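PDB 5XYV: protein deadlock from Drosophila melanogaster, which binds the chromoshadow domain of Rhino through its N-terminal domain, within the Rhino-Deadlock-Cutoff complex, and is required for oogenesis and germline maintenance. Local coordinates for residues M9-L20 with W33-W44. Numbering follows the deposited sequence.
Sequences MSQKLSCWQHIL and WNTFFKGFLESW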
loop_
_atom_site.group_PDB
_atom_site.type_symbol
_atom_site.label_atom_id
_atom_site.label_comp_id
_atom_site.label_asym_id
_atom_site.label_seq_id
_atom_site.Cartn_x
_atom_site.Cartn_y
_atom_site.Cartn_z
ATOM N N MET C 9 -7.237 -18.984 15.612
ATOM C CA MET C 9 -6.270 -19.782 14.853
ATOM C C MET C 9 -6.960 -20.542 13.724
ATOM O O MET C 9 -6.452 -20.592 12.613
ATOM C CB MET C 9 -5.502 -20.742 15.765
ATOM C CG MET C 9 -4.440 -21.612 15.044
ATOM S SD MET C 9 -3.222 -20.685 14.046
ATOM C CE MET C 9 -2.309 -19.798 15.312
ATOM N N SER C 10 -8.135 -21.096 14.006
ATOM C CA SER C 10 -8.867 -21.891 13.031
ATOM C C SER C 10 -9.205 -21.064 11.803
ATOM O O SER C 10 -9.248 -21.577 10.691
ATOM C CB SER C 10 -10.136 -22.483 13.663
ATOM O OG SER C 10 -11.073 -21.482 13.988
ATOM N N GLN C 11 -9.444 -19.776 12.014
ATOM C CA GLN C 11 -9.677 -18.849 10.916
ATOM C C GLN C 11 -8.462 -18.582 10.041
ATOM O O GLN C 11 -8.584 -18.460 8.807
ATOM C CB GLN C 11 -10.208 -17.521 11.465
ATOM C CG GLN C 11 -11.656 -17.589 11.848
ATOM C CD GLN C 11 -12.130 -16.304 12.458
ATOM O OE1 GLN C 11 -11.454 -15.720 13.295
ATOM N NE2 GLN C 11 -13.243 -15.803 11.966
ATOM N N LYS C 12 -7.301 -18.430 10.673
ATOM C CA LYS C 12 -6.079 -18.257 9.911
ATOM C C LYS C 12 -5.749 -19.516 9.093
ATOM O O LYS C 12 -5.310 -19.433 7.950
ATOM C CB LYS C 12 -4.925 -17.906 10.835
ATOM C CG LYS C 12 -5.109 -16.627 11.617
ATOM C CD LYS C 12 -4.189 -16.635 12.835
ATOM C CE LYS C 12 -4.334 -15.358 13.618
ATOM N NZ LYS C 12 -3.509 -15.372 14.843
ATOM N N LEU C 13 -5.971 -20.685 9.671
ATOM C CA LEU C 13 -5.712 -21.923 8.930
ATOM C C LEU C 13 -6.614 -22.057 7.679
ATOM O O LEU C 13 -6.163 -22.529 6.640
ATOM C CB LEU C 13 -5.881 -23.146 9.850
ATOM C CG LEU C 13 -4.868 -23.234 11.000
ATOM C CD1 LEU C 13 -4.889 -24.592 11.707
ATOM C CD2 LEU C 13 -3.466 -22.881 10.533
ATOM N N SER C 14 -7.871 -21.630 7.782
ATOM C CA SER C 14 -8.788 -21.633 6.654
ATOM C C SER C 14 -8.293 -20.711 5.548
ATOM O O SER C 14 -8.293 -21.075 4.362
ATOM C CB SER C 14 -10.184 -21.205 7.107
ATOM O OG SER C 14 -10.681 -22.123 8.056
ATOM N N CYS C 15 -7.851 -19.528 5.945
ATOM C CA CYS C 15 -7.257 -18.585 5.012
ATOM C C CYS C 15 -6.002 -19.162 4.372
ATOM O O CYS C 15 -5.766 -18.946 3.195
ATOM C CB CYS C 15 -6.928 -17.246 5.702
ATOM S SG CYS C 15 -8.361 -16.269 6.157
ATOM N N TRP C 16 -5.219 -19.918 5.143
ATOM C CA TRP C 16 -4.050 -20.576 4.572
ATOM C C TRP C 16 -4.495 -21.559 3.521
ATOM O O TRP C 16 -3.916 -21.638 2.447
ATOM C CB TRP C 16 -3.215 -21.296 5.644
ATOM C CG TRP C 16 -1.964 -21.947 5.095
ATOM C CD1 TRP C 16 -1.676 -23.289 5.048
ATOM C CD2 TRP C 16 -0.836 -21.278 4.510
ATOM N NE1 TRP C 16 -0.435 -23.490 4.476
ATOM C CE2 TRP C 16 0.099 -22.270 4.134
ATOM C CE3 TRP C 16 -0.523 -19.934 4.262
ATOM C CZ2 TRP C 16 1.323 -21.957 3.536
ATOM C CZ3 TRP C 16 0.690 -19.631 3.658
ATOM C CH2 TRP C 16 1.595 -20.632 3.309
ATOM N N GLN C 17 -5.553 -22.296 3.829
ATOM C CA GLN C 17 -6.052 -23.304 2.909
ATOM C C GLN C 17 -6.539 -22.639 1.611
ATOM O O GLN C 17 -6.413 -23.211 0.521
ATOM C CB GLN C 17 -7.164 -24.109 3.583
ATOM C CG GLN C 17 -7.345 -25.500 3.056
ATOM C CD GLN C 17 -6.076 -26.338 3.180
ATOM O OE1 GLN C 17 -5.353 -26.269 4.183
ATOM N NE2 GLN C 17 -5.784 -27.107 2.142
ATOM N N HIS C 18 -7.074 -21.425 1.744
ATOM C CA HIS C 18 -7.450 -20.596 0.589
ATOM C C HIS C 18 -6.252 -20.274 -0.294
ATOM O O HIS C 18 -6.328 -20.378 -1.521
ATOM C CB HIS C 18 -8.097 -19.272 1.038
ATOM C CG HIS C 18 -9.431 -19.436 1.685
ATOM N ND1 HIS C 18 -9.999 -18.460 2.482
ATOM C CD2 HIS C 18 -10.327 -20.454 1.641
ATOM C CE1 HIS C 18 -11.177 -18.875 2.906
ATOM N NE2 HIS C 18 -11.401 -20.079 2.410
ATOM N N ILE C 19 -5.166 -19.835 0.332
ATOM C CA ILE C 19 -3.932 -19.571 -0.399
ATOM C C ILE C 19 -3.443 -20.845 -1.110
ATOM O O ILE C 19 -3.091 -20.801 -2.285
ATOM C CB ILE C 19 -2.829 -19.024 0.525
ATOM C CG1 ILE C 19 -3.220 -17.643 1.051
ATOM C CG2 ILE C 19 -1.475 -18.973 -0.194
ATOM C CD1 ILE C 19 -2.311 -17.149 2.112
ATOM N N LEU C 20 -3.449 -21.972 -0.413
ATOM C CA LEU C 20 -3.058 -23.237 -1.030
ATOM C C LEU C 20 -3.974 -23.631 -2.191
ATOM O O LEU C 20 -3.505 -24.057 -3.220
ATOM C CB LEU C 20 -3.023 -24.363 0.010
ATOM C CG LEU C 20 -2.016 -24.175 1.156
ATOM C CD1 LEU C 20 -2.150 -25.289 2.199
ATOM C CD2 LEU C 20 -0.617 -24.126 0.614
ATOM N N TRP C 33 7.008 -23.834 1.260
ATOM C CA TRP C 33 5.703 -23.676 1.871
ATOM C C TRP C 33 5.852 -23.477 3.355
ATOM O O TRP C 33 5.180 -22.627 3.945
ATOM C CB TRP C 33 4.808 -24.899 1.602
ATOM C CG TRP C 33 4.170 -24.899 0.266
ATOM C CD1 TRP C 33 4.295 -25.846 -0.711
ATOM C CD2 TRP C 33 3.279 -23.903 -0.261
ATOM N NE1 TRP C 33 3.545 -25.496 -1.814
ATOM C CE2 TRP C 33 2.910 -24.304 -1.560
ATOM C CE3 TRP C 33 2.766 -22.703 0.243
ATOM C CZ2 TRP C 33 2.052 -23.556 -2.364
ATOM C CZ3 TRP C 33 1.921 -21.962 -0.553
ATOM C CH2 TRP C 33 1.558 -22.397 -1.837
ATOM N N ASN C 34 6.715 -24.293 3.960
ATOM C CA ASN C 34 6.897 -24.221 5.403
ATOM C C ASN C 34 7.371 -22.851 5.842
ATOM O O ASN C 34 6.921 -22.360 6.873
ATOM C CB ASN C 34 7.861 -25.296 5.905
ATOM C CG ASN C 34 7.185 -26.644 6.061
ATOM O OD1 ASN C 34 5.964 -26.755 5.926
ATOM N ND2 ASN C 34 7.966 -27.673 6.365
ATOM N N THR C 35 8.257 -22.221 5.067
ATOM C CA THR C 35 8.781 -20.903 5.478
ATOM C C THR C 35 7.730 -19.821 5.314
ATOM O O THR C 35 7.583 -18.969 6.173
ATOM C CB THR C 35 10.054 -20.468 4.700
ATOM O OG1 THR C 35 9.727 -20.199 3.338
ATOM C CG2 THR C 35 11.114 -21.512 4.784
ATOM N N PHE C 36 7.007 -19.866 4.206
ATOM C CA PHE C 36 5.883 -18.972 3.981
ATOM C C PHE C 36 4.799 -19.134 5.035
ATOM O O PHE C 36 4.201 -18.149 5.465
ATOM C CB PHE C 36 5.281 -19.208 2.591
ATOM C CG PHE C 36 6.032 -18.529 1.505
ATOM C CD1 PHE C 36 6.549 -17.260 1.708
ATOM C CD2 PHE C 36 6.232 -19.147 0.292
ATOM C CE1 PHE C 36 7.265 -16.631 0.712
ATOM C CE2 PHE C 36 6.931 -18.519 -0.709
ATOM C CZ PHE C 36 7.452 -17.269 -0.499
ATOM N N PHE C 37 4.545 -20.368 5.450
ATOM C CA PHE C 37 3.534 -20.602 6.470
ATOM C C PHE C 37 3.951 -19.996 7.808
ATOM O O PHE C 37 3.121 -19.416 8.520
ATOM C CB PHE C 37 3.248 -22.094 6.638
ATOM C CG PHE C 37 2.221 -22.387 7.696
ATOM C CD1 PHE C 37 0.907 -21.969 7.537
ATOM C CD2 PHE C 37 2.568 -23.081 8.858
ATOM C CE1 PHE C 37 -0.045 -22.229 8.514
ATOM C CE2 PHE C 37 1.636 -23.351 9.831
ATOM C CZ PHE C 37 0.323 -22.924 9.665
ATOM N N LYS C 38 5.229 -20.125 8.142
ATOM C CA LYS C 38 5.752 -19.554 9.379
ATOM C C LYS C 38 5.656 -18.025 9.390
ATOM O O LYS C 38 5.364 -17.419 10.414
ATOM C CB LYS C 38 7.201 -19.990 9.595
ATOM C CG LYS C 38 7.810 -19.504 10.909
ATOM C CD LYS C 38 9.211 -20.068 11.076
ATOM C CE LYS C 38 9.858 -19.645 12.379
ATOM N NZ LYS C 38 11.225 -20.230 12.449
ATOM N N GLY C 39 5.906 -17.404 8.248
ATOM C CA GLY C 39 5.751 -15.970 8.133
ATOM C C GLY C 39 4.284 -15.561 8.046
ATOM O O GLY C 39 3.916 -14.448 8.414
ATOM N N PHE C 40 3.440 -16.460 7.555
ATOM C CA PHE C 40 1.998 -16.194 7.523
ATOM C C PHE C 40 1.431 -16.078 8.927
ATOM O O PHE C 40 0.608 -15.224 9.195
ATOM C CB PHE C 40 1.289 -17.300 6.745
ATOM C CG PHE C 40 -0.199 -17.329 6.937
ATOM C CD1 PHE C 40 -1.019 -16.384 6.312
ATOM C CD2 PHE C 40 -0.786 -18.314 7.712
ATOM C CE1 PHE C 40 -2.410 -16.422 6.483
ATOM C CE2 PHE C 40 -2.176 -18.374 7.856
ATOM C CZ PHE C 40 -2.982 -17.413 7.250
ATOM N N LEU C 41 1.868 -16.941 9.828
ATOM C CA LEU C 41 1.366 -16.905 11.195
ATOM C C LEU C 41 1.906 -15.709 11.974
ATOM O O LEU C 41 1.174 -15.065 12.732
ATOM C CB LEU C 41 1.707 -18.197 11.924
ATOM C CG LEU C 41 0.909 -19.414 11.466
ATOM C CD1 LEU C 41 1.404 -20.626 12.210
ATOM C CD2 LEU C 41 -0.582 -19.203 11.689
ATOM N N GLU C 42 3.180 -15.407 11.750
ATOM C CA GLU C 42 3.824 -14.248 12.339
ATOM C C GLU C 42 3.214 -12.922 11.845
ATOM O O GLU C 42 3.301 -11.916 12.543
ATOM C CB GLU C 42 5.345 -14.290 12.059
ATOM C CG GLU C 42 6.068 -15.448 12.762
ATOM C CD GLU C 42 7.513 -15.659 12.311
ATOM O OE1 GLU C 42 7.971 -14.961 11.381
ATOM O OE2 GLU C 42 8.173 -16.573 12.855
ATOM N N SER C 43 2.599 -12.922 10.659
ATOM C CA SER C 43 2.104 -11.684 10.051
ATOM C C SER C 43 0.859 -11.144 10.748
ATOM O O SER C 43 0.581 -9.945 10.711
ATOM C CB SER C 43 1.801 -11.881 8.562
ATOM O OG SER C 43 0.513 -12.444 8.383
ATOM N N TRP C 44 0.101 -12.030 11.374
ATOM C CA TRP C 44 -1.070 -11.608 12.133
ATOM C C TRP C 44 -0.713 -10.978 13.461
ATOM O O TRP C 44 -1.440 -10.116 13.948
ATOM C CB TRP C 44 -2.012 -12.783 12.396
ATOM C CG TRP C 44 -2.492 -13.446 11.169
ATOM C CD1 TRP C 44 -1.892 -14.470 10.491
ATOM C CD2 TRP C 44 -3.680 -13.124 10.448
ATOM N NE1 TRP C 44 -2.643 -14.799 9.389
ATOM C CE2 TRP C 44 -3.753 -13.985 9.342
ATOM C CE3 TRP C 44 -4.700 -12.179 10.635
ATOM C CZ2 TRP C 44 -4.806 -13.949 8.424
ATOM C CZ3 TRP C 44 -5.729 -12.136 9.726
ATOM C CH2 TRP C 44 -5.782 -13.022 8.637
HETATM O O HOH W 1 -0.662 -16.045 14.106
#
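Trp-16 lies between the two helices with Phe-37 against one face of its indole: the phenyl edge turns down onto the ring, planes at 56°, and CD1 of Phe-37 comes 3.5 Å from CE2 of Trp-16. With CG anti to the backbone N (chi1 -178°), the indole reaches across to helix 30-45, and its large flat surface suits it to meet several partners. Phe-40 slides past it obliquely, its CG 3.7 Å from CE3 of Trp-16, while the rim of the same phenyl nears the backbone carbonyl of Lys-12. The indole planes of Trp-33 and Trp-16 are nearly perpendicular, with CE3 of Trp-33 3.7 Å from CZ2 of Trp-16, and the Trp-33 face receives methyl CD2 of Leu-20 in a CH-pi contact. Lysine suits position 12: its methylenes lie over Trp-44, CG 3.8 Å from the five-membered ring centroid, while NZ donates to a water that appears to donate to Leu-41 O. Thus helices 9-23 and 30-45 pack as an obliquely antiparallel hairpin, their segments crossing at 137° around an aromatic cluster. Thr-25, in the connection, accepts a hydrogen bond from Trp-33 NE1, and the Rhino chain packs Phe-30 against Trp-44 and Cys-15, and Met-23 against Ile-19 and Phe-36.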